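Side-chain contact in ABM domain-containing protein (Deinococcus radiodurans, PDB 3E8O), which is a putative antibiotic biosynthesis monooxygenase of the dimeric alpha/beta-barrel superfamily, with a ferredoxin-like fold: residues S59-L62 against S63-G66. Residues are numbered along the deposited sequence; the frame is centred on the assembly and turned at random.
Sequences SEDL and SQPG
Asp61 OD1 is gripped twice: Ser63 N donates to it at 2.8 Å, and a water donates from 2.7 Å. The Ser63 N-H arrives from above the carboxylate, 37° out of its plane. That water also lies 2.9 Å from Ser63 OG, bridging the two side chains. With CG anti to the backbone N, the Asp61 carboxylate lies beside its own carbonyl carbon and over the residues that follow, making an Asx turn at the start of the type I turn. Asp61 OD2 takes a weak bond from Gln64 NE2 (3.3 Å), whose amide plane stands 82° from the carboxylate. The type I turn from Asp61 to Gln64 is closed by Gln64 N to Asp61 O at 3.2 Å. One residue earlier, the extended Glu60 side chain reaches across to the far end of the loop, and its OE2 accepts Gly66 N at 2.8 Å with an N-H...O angle of 161°, on the anti side of the carboxylate. Through OE1 Glu60 also forms a salt bridge with Arg37, so it links Gly66 to helix 33-47. The turn begins the hairpin connection between antiparallel strands 53-61 and 67-74, while Ser59, Glu60 and Asp61 pair with an antiparallel strand of the second subunit, continuing the sheet across the dimer interface.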
loop_
_atom_site.group_PDB
_atom_site.type_symbol
_atom_site.label_atom_id
_atom_site.label_comp_id
_atom_site.label_asym_id
_atom_site.label_seq_id
_atom_site.Cartn_x
_atom_site.Cartn_y
_atom_site.Cartn_z
ATOM N N SER A 59 -6.137 2.411 1.677
ATOM C CA SER A 59 -5.546 3.766 1.609
ATOM C C SER A 59 -5.926 4.465 0.325
ATOM O O SER A 59 -6.351 3.844 -0.637
ATOM C CB SER A 59 -4.014 3.680 1.806
ATOM O OG SER A 59 -3.376 2.938 0.760
ATOM N N GLU A 60 -5.728 5.764 0.326
ATOM C CA GLU A 60 -6.055 6.610 -0.824
ATOM C C GLU A 60 -4.805 7.288 -1.357
ATOM O O GLU A 60 -4.009 7.848 -0.613
ATOM C CB GLU A 60 -7.105 7.670 -0.446
ATOM C CG GLU A 60 -7.660 8.413 -1.636
ATOM C CD GLU A 60 -8.904 9.238 -1.336
ATOM O OE1 GLU A 60 -9.351 9.219 -0.179
ATOM O OE2 GLU A 60 -9.457 9.872 -2.300
ATOM N N ASP A 61 -4.638 7.164 -2.660
ATOM C CA ASP A 61 -3.481 7.660 -3.395
ATOM C C ASP A 61 -3.386 9.170 -3.251
ATOM O O ASP A 61 -4.321 9.875 -3.668
ATOM C CB ASP A 61 -3.622 7.234 -4.885
ATOM C CG ASP A 61 -2.368 7.491 -5.701
ATOM O OD1 ASP A 61 -1.579 8.350 -5.309
ATOM O OD2 ASP A 61 -2.236 6.843 -6.751
ATOM N N LEU A 62 -2.305 9.672 -2.657
ATOM C CA LEU A 62 -2.131 11.115 -2.477
ATOM C C LEU A 62 -2.047 11.831 -3.849
ATOM O O LEU A 62 -2.317 13.012 -3.916
ATOM C CB LEU A 62 -0.843 11.429 -1.661
ATOM C CG LEU A 62 -0.857 11.032 -0.211
ATOM C CD1 LEU A 62 0.522 11.323 0.357
ATOM C CD2 LEU A 62 -1.924 11.816 0.534
ATOM N N SER A 63 -1.560 11.086 -4.863
ATOM C CA SER A 63 -1.276 11.567 -6.250
ATOM C C SER A 63 -2.530 11.521 -7.118
ATOM O O SER A 63 -2.550 12.129 -8.195
ATOM C CB SER A 63 -0.130 10.742 -6.907
ATOM O OG SER A 63 1.126 10.750 -6.151
ATOM N N GLN A 64 -3.586 10.876 -6.628
ATOM C CA GLN A 64 -4.849 10.678 -7.372
ATOM C C GLN A 64 -6.073 10.432 -6.503
ATOM O O GLN A 64 -6.449 9.292 -6.234
ATOM C CB GLN A 64 -4.761 9.445 -8.257
ATOM C CG GLN A 64 -3.670 9.315 -9.229
ATOM C CD GLN A 64 -3.987 8.142 -10.127
ATOM O OE1 GLN A 64 -4.810 8.262 -11.027
ATOM N NE2 GLN A 64 -3.388 6.985 -9.850
ATOM N N PRO A 65 -6.746 11.488 -6.075
ATOM C CA PRO A 65 -7.950 11.390 -5.262
ATOM C C PRO A 65 -8.971 10.486 -5.914
ATOM O O PRO A 65 -9.107 10.466 -7.150
ATOM C CB PRO A 65 -8.444 12.828 -5.197
ATOM C CG PRO A 65 -7.206 13.614 -5.362
ATOM C CD PRO A 65 -6.393 12.898 -6.356
ATOM N N GLY A 66 -9.593 9.646 -5.086
ATOM C CA GLY A 66 -10.615 8.713 -5.544
ATOM C C GLY A 66 -10.043 7.409 -6.036
ATOM O O GLY A 66 -10.786 6.544 -6.474
HETATM O O HOH W 1 1.139 7.997 -5.340
#